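Local coordinates for hemolysin activator protein CdiB (PDB 6WIL), which probably secretes the partner toxin of contact-dependent growth inhibition across the outer membrane, as a two-partner (TpsB) transporter of the Omp85 superfamily, at residues A[511-516]-A[543-548]. Sequence-based numbering, arbitrary orientation.
Sequences PGQRYL and PDSIKK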
ATOM      1  N   PRO A 511     -27.138  14.029  17.172  1.00100.41           N
ATOM      2  CA  PRO A 511     -27.729  14.263  15.848  1.00 94.15           C
ATOM      3  C   PRO A 511     -27.789  15.741  15.494  1.00 98.63           C
ATOM      4  O   PRO A 511     -27.774  16.623  16.356  1.00 93.15           O
ATOM      5  CB  PRO A 511     -29.135  13.666  15.975  1.00 92.03           C
ATOM      6  CG  PRO A 511     -29.017  12.654  17.063  1.00 98.64           C
ATOM      7  CD  PRO A 511     -28.017  13.218  18.034  1.00 93.14           C
ATOM      8  N   GLY A 512     -27.865  16.002  14.189  1.00 90.68           N
ATOM      9  CA  GLY A 512     -27.799  17.349  13.667  1.00 94.95           C
ATOM     10  C   GLY A 512     -26.400  17.911  13.535  1.00 85.78           C
ATOM     11  O   GLY A 512     -26.223  18.943  12.872  1.00 83.94           O
ATOM     12  N   GLN A 513     -25.400  17.273  14.146  1.00 77.39           N
ATOM     13  CA  GLN A 513     -24.004  17.679  14.050  1.00 84.64           C
ATOM     14  C   GLN A 513     -23.141  16.568  13.467  1.00 81.30           C
ATOM     15  O   GLN A 513     -22.006  16.367  13.895  1.00 77.06           O
ATOM     16  CB  GLN A 513     -23.470  18.104  15.418  1.00 88.81           C
ATOM     17  CG  GLN A 513     -24.300  19.171  16.097  1.00 92.55           C
ATOM     18  CD  GLN A 513     -23.453  20.138  16.892  1.00 82.04           C
ATOM     19  OE1 GLN A 513     -22.286  19.868  17.174  1.00 84.20           O
ATOM     20  NE2 GLN A 513     -24.029  21.281  17.244  1.00 79.16           N
ATOM     21  N   ARG A 514     -23.665  15.848  12.486  1.00 78.75           N
ATOM     22  CA  ARG A 514     -23.048  14.615  12.029  1.00 69.80           C
ATOM     23  C   ARG A 514     -22.459  14.712  10.628  1.00 58.28           C
ATOM     24  O   ARG A 514     -22.011  13.693  10.090  1.00 72.70           O
ATOM     25  CB  ARG A 514     -24.076  13.480  12.075  1.00 66.14           C
ATOM     26  CG  ARG A 514     -24.986  13.507  13.297  1.00 77.46           C
ATOM     27  CD  ARG A 514     -25.963  12.338  13.277  1.00 82.17           C
ATOM     28  NE  ARG A 514     -26.809  12.351  12.085  1.00100.10           N
ATOM     29  CZ  ARG A 514     -27.798  11.493  11.857  1.00 92.81           C
ATOM     30  NH1 ARG A 514     -28.510  11.582  10.742  1.00 74.63           N
ATOM     31  NH2 ARG A 514     -28.077  10.546  12.743  1.00 86.36           N
ATOM     32  N   TYR A 515     -22.441  15.895  10.021  1.00 47.26           N
ATOM     33  CA  TYR A 515     -22.076  16.006   8.617  1.00 47.24           C
ATOM     34  C   TYR A 515     -21.251  17.259   8.360  1.00 58.31           C
ATOM     35  O   TYR A 515     -21.535  18.328   8.906  1.00 57.88           O
ATOM     36  CB  TYR A 515     -23.319  16.020   7.725  1.00 42.34           C
ATOM     37  CG  TYR A 515     -23.000  16.021   6.251  1.00 51.88           C
ATOM     38  CD1 TYR A 515     -22.649  14.849   5.602  1.00 54.85           C
ATOM     39  CD2 TYR A 515     -23.049  17.194   5.507  1.00 54.40           C
ATOM     40  CE1 TYR A 515     -22.357  14.835   4.253  1.00 55.50           C
ATOM     41  CE2 TYR A 515     -22.755  17.191   4.153  1.00 49.96           C
ATOM     42  CZ  TYR A 515     -22.409  16.007   3.532  1.00 53.84           C
ATOM     43  OH  TYR A 515     -22.115  15.985   2.187  1.00 48.99           O
ATOM     44  N   LEU A 516     -20.233  17.112   7.515  1.00 59.32           N
ATOM     45  CA  LEU A 516     -19.401  18.219   7.069  1.00 52.53           C
ATOM     46  C   LEU A 516     -19.222  18.135   5.561  1.00 44.72           C
ATOM     47  O   LEU A 516     -19.079  17.045   5.003  1.00 54.51           O
ATOM     48  CB  LEU A 516     -18.028  18.213   7.751  1.00 53.33           C
ATOM     49  CG  LEU A 516     -17.963  18.683   9.204  1.00 50.29           C
ATOM     50  CD1 LEU A 516     -16.554  18.549   9.756  1.00 47.83           C
ATOM     51  CD2 LEU A 516     -18.460  20.113   9.335  1.00 47.45           C
ATOM     52  N   PRO A 543     -22.768  22.156  10.866  1.00 74.88           N
ATOM     53  CA  PRO A 543     -23.664  22.586  11.942  1.00 72.57           C
ATOM     54  C   PRO A 543     -23.372  24.023  12.344  1.00 79.74           C
ATOM     55  O   PRO A 543     -22.330  24.593  12.009  1.00 77.65           O
ATOM     56  CB  PRO A 543     -23.351  21.612  13.083  1.00 69.13           C
ATOM     57  CG  PRO A 543     -22.741  20.433  12.411  1.00 74.50           C
ATOM     58  CD  PRO A 543     -21.993  20.961  11.235  1.00 79.62           C
ATOM     59  N   ASP A 544     -24.319  24.608  13.077  1.00 82.12           N
ATOM     60  CA  ASP A 544     -24.194  26.008  13.470  1.00 86.06           C
ATOM     61  C   ASP A 544     -22.953  26.252  14.319  1.00 73.72           C
ATOM     62  O   ASP A 544     -22.376  27.344  14.271  1.00 73.64           O
ATOM     63  CB  ASP A 544     -25.452  26.451  14.217  1.00 87.55           C
ATOM     64  CG  ASP A 544     -26.623  26.705  13.285  1.00 85.72           C
ATOM     65  OD1 ASP A 544     -26.556  27.671  12.496  1.00 73.83           O
ATOM     66  OD2 ASP A 544     -27.602  25.931  13.330  1.00 98.93           O
ATOM     67  N   SER A 545     -22.518  25.252  15.087  1.00 74.39           N
ATOM     68  CA  SER A 545     -21.355  25.413  15.953  1.00 83.39           C
ATOM     69  C   SER A 545     -20.037  25.435  15.189  1.00 85.53           C
ATOM     70  O   SER A 545     -18.992  25.652  15.814  1.00 78.15           O
ATOM     71  CB  SER A 545     -21.326  24.298  17.002  1.00 72.46           C
ATOM     72  OG  SER A 545     -21.186  23.027  16.394  1.00 76.42           O
ATOM     73  N   ILE A 546     -20.051  25.216  13.875  1.00 73.61           N
ATOM     74  CA  ILE A 546     -18.853  25.266  13.042  1.00 81.90           C
ATOM     75  C   ILE A 546     -18.913  26.525  12.186  1.00 88.12           C
ATOM     76  O   ILE A 546     -19.969  26.873  11.644  1.00 88.90           O
ATOM     77  CB  ILE A 546     -18.715  24.007  12.165  1.00 80.44           C
ATOM     78  CG1 ILE A 546     -18.662  22.744  13.031  1.00 82.94           C
ATOM     79  CG2 ILE A 546     -17.476  24.103  11.295  1.00 73.35           C
ATOM     80  CD1 ILE A 546     -17.281  22.422  13.574  1.00 61.45           C
ATOM     81  N   LYS A 547     -17.764  27.189  12.041  1.00 82.60           N
ATOM     82  CA  LYS A 547     -17.738  28.551  11.516  1.00 79.28           C
ATOM     83  C   LYS A 547     -18.125  28.616  10.038  1.00 81.59           C
ATOM     84  O   LYS A 547     -18.854  29.529   9.627  1.00 91.52           O
ATOM     85  CB  LYS A 547     -16.348  29.152  11.732  1.00 95.82           C
ATOM     86  CG  LYS A 547     -16.005  29.487  13.164  1.00103.98           C
ATOM     87  CD  LYS A 547     -14.676  30.205  13.212  1.00105.02           C
ATOM     88  CE  LYS A 547     -14.436  30.902  14.544  1.00111.56           C
ATOM     89  NZ  LYS A 547     -12.955  30.974  14.757  1.00103.64           N
ATOM     90  N   LYS A 548     -17.665  27.654   9.232  1.00 70.87           N
ATOM     91  CA  LYS A 548     -17.732  27.736   7.766  1.00 73.31           C
ATOM     92  C   LYS A 548     -16.990  28.969   7.250  1.00 84.01           C
ATOM     93  O   LYS A 548     -17.443  29.655   6.332  1.00 86.83           O
ATOM     94  CB  LYS A 548     -19.176  27.713   7.250  1.00 57.86           C
ATOM     95  CG  LYS A 548     -19.801  26.328   7.233  1.00 64.52           C
ATOM     96  CD  LYS A 548     -21.169  26.329   6.564  1.00 70.64           C
ATOM     97  CE  LYS A 548     -22.137  27.229   7.306  1.00 70.71           C
ATOM     98  NZ  LYS A 548     -22.099  26.950   8.767  1.00 75.22           N
TER
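The side-chain amide of Q513 lies with one face over P543, and both P543 CB and S545 OG sit on that face; P543 CB is 4.1 Å from Q513 CD. The two segments belong to loops at one end of the 16-stranded TpsB barrel, probably on the cell surface since the POTRA domains lie at the other end: 511-516 leads into strand 515-526, and the loop holding 543-548 links strands 530-541 and 550-559. The pyrrolidine ring of P543 meets the 511-516 segment with its CB-CG-CD edge. Its corner comes close to the backbone, P543 CG to Q513 CA at 3.4 Å. Next to it, P543 CD packs against Y515 O. On the same side P543 CD lies 4.1 Å from L516 CD2. L516 also rests on F466, which I546 touches as well. The phenol OH of Y515 hydrogen-bonds Q501.

After P543 the chain makes a type I turn, closed by I546 N bonding back to P543 O at 3.0 Å. The turn brings S545 round to the amide of Q513. That side chain leaves with CG anti to its carbonyl carbon (chi1 -54°) and bends at chi2, which carries the amide over the proline. S545 OG approaches off the amide plane and donates a weak hydrogen bond of 3.4 Å to Q513 OE1, meeting the C=O bond at roughly a right angle.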